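Long-range contact in periplasmic beta-glucosidase (Pseudomonas aeruginosa, PDB 6R5R), which probably hydrolyses terminal, non-reducing beta-D-glucosyl residues of beta-glucosides with release of beta-D-glucose, as a periplasmic member of glycosyl hydrolase family 3: residues A219-L224 with I254-A259. The protein carries 1 engineered substitution. Numbering follows the deposited sequence. Where two conformers were deposited one is given.
Sequences AVMVSL and ISNHGA. Engineered in segment 254-259: N256 (natural residue Asp). With BGC (beta-D-glucopyranose), chain D; BGC (beta-D-glucopyranose), chain C.
Strands 219-222 and 252-254, neighbours in the parallel sheet of the TIM-barrel-like N-terminal domain, lead to the sugar pocket, which M221, L224, N256 and H257 help to line. M221 and I254 form the parallel bridge. I254 N donates to V220 O at 2.8 Å, and V222 N donates back to I254 O at 2.9 Å. M221 CA adds a CH...O contact to I254 O. After V222 and I254 no further backbone-to-backbone hydrogen bond joins the two segments, and side chains take over.

N256 is engineered; the natural residue is Asp. Its ND2 donates to V222 O at 3.2 Å, bent at the hydrogen (145°) and tilted from both the amide and the carbonyl plane. Its OD1 accepts from H257 N at 2.8 Å, in the carbonyl plane and on a lone pair. The two bonds grip both ends of the amide and fix its rotation. OD1 lies 3.4 Å from C5 of the chain D glucose.

M221 and L224 each cross N256 at about a right angle. M221 runs out extended from the backbone (chi1 -178°) as far as SD, then bends at chi3, and both SD and CE lie near O2 of the chain D glucose. SD also sits 3.8 Å from N256 ND2. L224 CD2 packs on N256 CB at 3.7 Å and on A259 CB. L224 CD1 turns to O6 of that sugar. Water 1 accepts from N256 N and donates to S223 O, joining the two segments.

A type II turn from N256 to A259 carries H257 to the chain C glucose, which its ring meets obliquely. S255 OG donates a hydrogen bond to N256 O and is also hydrogen-bonded to M288 N of strand 287-288. A259 N reaches N256 O from the other face of its plane. Strand 173-179 flanks 219-222 opposite 252-254, and the turn leads into helix 259-265.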
ATOM      1  N   ALA B 219       1.938  16.034 -26.962  1.00 12.38           N
ATOM      2  CA  ALA B 219       2.938  15.044 -26.578  1.00 11.28           C
ATOM      3  C   ALA B 219       2.508  14.364 -25.280  1.00 11.14           C
ATOM      4  O   ALA B 219       1.748  14.917 -24.494  1.00 11.91           O
ATOM      5  CB  ALA B 219       4.300  15.705 -26.503  1.00 12.31           C
ATOM      6  N   VAL B 220       3.047  13.192 -25.113  1.00 10.77           N
ATOM      7  CA  VAL B 220       2.883  12.368 -23.900  1.00 11.08           C
ATOM      8  C   VAL B 220       4.282  11.933 -23.476  1.00 11.50           C
ATOM      9  O   VAL B 220       5.006  11.307 -24.305  1.00 12.68           O
ATOM     10  CB  VAL B 220       1.967  11.179 -24.160  1.00 11.60           C
ATOM     11  CG1 VAL B 220       2.027  10.219 -22.990  1.00 13.01           C
ATOM     12  CG2 VAL B 220       0.563  11.591 -24.474  1.00 12.93           C
ATOM     13  N   MET B 221       4.637  12.211 -22.226  1.00 11.45           N
ATOM     14  CA  MET B 221       5.873  11.662 -21.619  1.00 11.33           C
ATOM     15  C   MET B 221       5.565  10.368 -20.876  1.00 11.62           C
ATOM     16  O   MET B 221       4.672  10.321 -20.014  1.00 12.04           O
ATOM     17  CB  MET B 221       6.548  12.629 -20.668  1.00 13.50           C
ATOM     18  CG  MET B 221       7.801  12.044 -20.137  1.00 17.11           C
ATOM     19  SD  MET B 221       8.692  13.160 -19.016  1.00 22.46           S
ATOM     20  CE  MET B 221       9.780  13.977 -20.189  1.00 21.61           C
ATOM     21  N   VAL B 222       6.235   9.302 -21.292  1.00 10.93           N
ATOM     22  CA  VAL B 222       6.033   7.947 -20.739  1.00 12.19           C
ATOM     23  C   VAL B 222       6.699   7.830 -19.376  1.00 11.97           C
ATOM     24  O   VAL B 222       7.758   8.414 -19.144  1.00 12.36           O
ATOM     25  CB  VAL B 222       6.526   6.895 -21.746  1.00 12.65           C
ATOM     26  CG1 VAL B 222       6.260   5.502 -21.242  1.00 13.66           C
ATOM     27  CG2 VAL B 222       5.843   7.104 -23.100  1.00 13.58           C
ATOM     28  N   SER B 223       6.071   7.079 -18.473  1.00 10.62           N
ATOM     29  CA  SER B 223       6.554   6.952 -17.081  0.50  9.93           C
ATOM     30  C   SER B 223       7.708   5.954 -16.943  1.00 12.37           C
ATOM     31  O   SER B 223       7.989   5.167 -17.886  1.00 12.97           O
ATOM     32  CB  SER B 223       5.393   6.604 -16.181  0.50  8.09           C
ATOM     33  OG  SER B 223       4.963   5.279 -16.422  0.50  5.70           O
ATOM     34  N   LEU B 224       8.326   5.970 -15.754  1.00 11.13           N
ATOM     35  CA  LEU B 224       9.477   5.111 -15.401  1.00 12.99           C
ATOM     36  C   LEU B 224       9.065   3.805 -14.741  1.00 13.49           C
ATOM     37  O   LEU B 224       9.922   2.924 -14.603  1.00 15.74           O
ATOM     38  CB  LEU B 224      10.363   5.905 -14.437  1.00 12.28           C
ATOM     39  CG  LEU B 224      11.144   7.054 -15.070  1.00 13.76           C
ATOM     40  CD1 LEU B 224      11.694   7.977 -13.984  1.00 13.95           C
ATOM     41  CD2 LEU B 224      12.230   6.497 -15.955  1.00 15.31           C
ATOM     42  N   ILE B 254       7.233  10.539 -25.839  1.00 12.28           N
ATOM     43  CA  ILE B 254       8.616  10.847 -25.429  1.00 12.08           C
ATOM     44  C   ILE B 254       8.994   9.949 -24.274  1.00 13.44           C
ATOM     45  O   ILE B 254       8.222   9.866 -23.320  1.00 12.05           O
ATOM     46  CB  ILE B 254       8.735  12.307 -25.034  1.00 11.89           C
ATOM     47  CG1 ILE B 254       8.292  13.216 -26.187  1.00 13.50           C
ATOM     48  CG2 ILE B 254      10.156  12.647 -24.560  1.00 13.09           C
ATOM     49  CD1 ILE B 254       8.339  14.674 -25.828  1.00 15.41           C
ATOM     50  N   SER B 255      10.093   9.253 -24.407  1.00 12.65           N
ATOM     51  CA  SER B 255      10.579   8.417 -23.289  1.00 13.95           C
ATOM     52  C   SER B 255      10.976   9.333 -22.129  1.00 14.33           C
ATOM     53  O   SER B 255      11.288  10.504 -22.283  1.00 14.20           O
ATOM     54  CB  SER B 255      11.748   7.536 -23.674  1.00 13.33           C
ATOM     55  OG  SER B 255      12.970   8.206 -23.482  1.00 14.64           O
ATOM     56  N   ASN B 256      11.020   8.766 -20.951  1.00 14.99           N
ATOM     57  CA  ASN B 256      11.579   9.484 -19.813  1.00 14.28           C
ATOM     58  C   ASN B 256      13.109   9.362 -19.879  1.00 14.64           C
ATOM     59  O   ASN B 256      13.704   8.722 -20.788  1.00 13.29           O
ATOM     60  CB  ASN B 256      10.972   8.899 -18.535  1.00 16.99           C
ATOM     61  CG  ASN B 256      10.693   9.931 -17.500  1.00 19.43           C
ATOM     62  OD1 ASN B 256      11.606  10.662 -17.181  1.00 21.55           O
ATOM     63  ND2 ASN B 256       9.452   9.992 -16.988  1.00 23.49           N
ATOM     64  N   HIS B 257      13.751   9.902 -18.896  1.00 14.82           N
ATOM     65  CA  HIS B 257      15.192  10.185 -18.934  1.00 14.58           C
ATOM     66  C   HIS B 257      16.018   8.916 -18.728  1.00 15.69           C
ATOM     67  O   HIS B 257      15.942   8.349 -17.668  1.00 14.50           O
ATOM     68  CB  HIS B 257      15.442  11.237 -17.859  1.00 17.79           C
ATOM     69  CG  HIS B 257      16.818  11.755 -17.967  1.00 17.89           C
ATOM     70  ND1 HIS B 257      17.912  11.002 -17.559  1.00 19.02           N
ATOM     71  CD2 HIS B 257      17.278  12.967 -18.394  1.00 20.87           C
ATOM     72  CE1 HIS B 257      19.019  11.707 -17.795  1.00 23.73           C
ATOM     73  NE2 HIS B 257      18.656  12.947 -18.269  1.00 20.91           N
ATOM     74  N   GLY B 258      16.646   8.361 -19.783  1.00 14.06           N
ATOM     75  CA  GLY B 258      17.344   7.085 -19.659  1.00 14.23           C
ATOM     76  C   GLY B 258      16.387   5.911 -19.597  1.00 12.33           C
ATOM     77  O   GLY B 258      16.822   4.829 -19.230  1.00 12.93           O
ATOM     78  N   ALA B 259      15.104   6.094 -19.889  1.00 12.02           N
ATOM     79  CA  ALA B 259      14.076   5.040 -19.664  1.00 12.39           C
ATOM     80  C   ALA B 259      14.314   3.831 -20.577  1.00 11.58           C
ATOM     81  O   ALA B 259      13.974   2.709 -20.176  1.00 12.34           O
ATOM     82  CB  ALA B 259      12.675   5.568 -19.792  1.00 13.04           C
TER
HETATM   83  C2  BGC D   1      10.869  15.254 -16.114  1.00 15.48           C
HETATM   84  C3  BGC D   1      12.193  14.822 -16.767  1.00 16.65           C
HETATM   85  C4  BGC D   1      13.047  14.310 -15.608  1.00 16.50           C
HETATM   86  C5  BGC D   1      12.347  13.129 -14.942  1.00 16.63           C
HETATM   87  C6  BGC D   1      13.137  12.442 -13.833  1.00 17.83           C
HETATM   88  C1  BGC D   1      10.209  14.132 -15.315  1.00 15.47           C
HETATM   89  O1  BGC D   1       9.023  14.647 -14.725  1.00 16.76           O
HETATM   90  O2  BGC D   1       9.937  15.787 -17.077  1.00 17.39           O
HETATM   91  O3  BGC D   1      12.826  16.008 -17.352  1.00 20.06           O
HETATM   92  O4  BGC D   1      14.260  13.874 -16.112  1.00 18.86           O
HETATM   93  O5  BGC D   1      11.140  13.630 -14.339  1.00 16.26           O
HETATM   94  O6  BGC D   1      12.242  11.445 -13.272  1.00 20.57           O
HETATM   95  C2  BGC C   2      15.518  16.029 -15.938  1.00 23.87           C
HETATM   96  C3  BGC C   2      16.839  16.534 -15.425  1.00 24.10           C
HETATM   97  C4  BGC C   2      16.941  16.182 -13.939  1.00 22.99           C
HETATM   98  C5  BGC C   2      16.720  14.686 -13.701  1.00 23.95           C
HETATM   99  C6  BGC C   2      16.730  14.388 -12.210  1.00 24.94           C
HETATM  100  C1  BGC C   2      15.450  14.544 -15.616  1.00 20.92           C
HETATM  101  O2  BGC C   2      15.517  16.265 -17.362  1.00 24.86           O
HETATM  102  O3  BGC C   2      16.811  17.964 -15.631  1.00 21.34           O
HETATM  103  O4  BGC C   2      18.270  16.523 -13.523  1.00 29.33           O
HETATM  104  O5  BGC C   2      15.438  14.296 -14.229  1.00 21.15           O
HETATM  105  O6  BGC C   2      16.361  13.012 -12.131  1.00 27.54           O
HETATM  106  O   HOH W   1       9.698   6.222 -20.374  1.00 17.33           O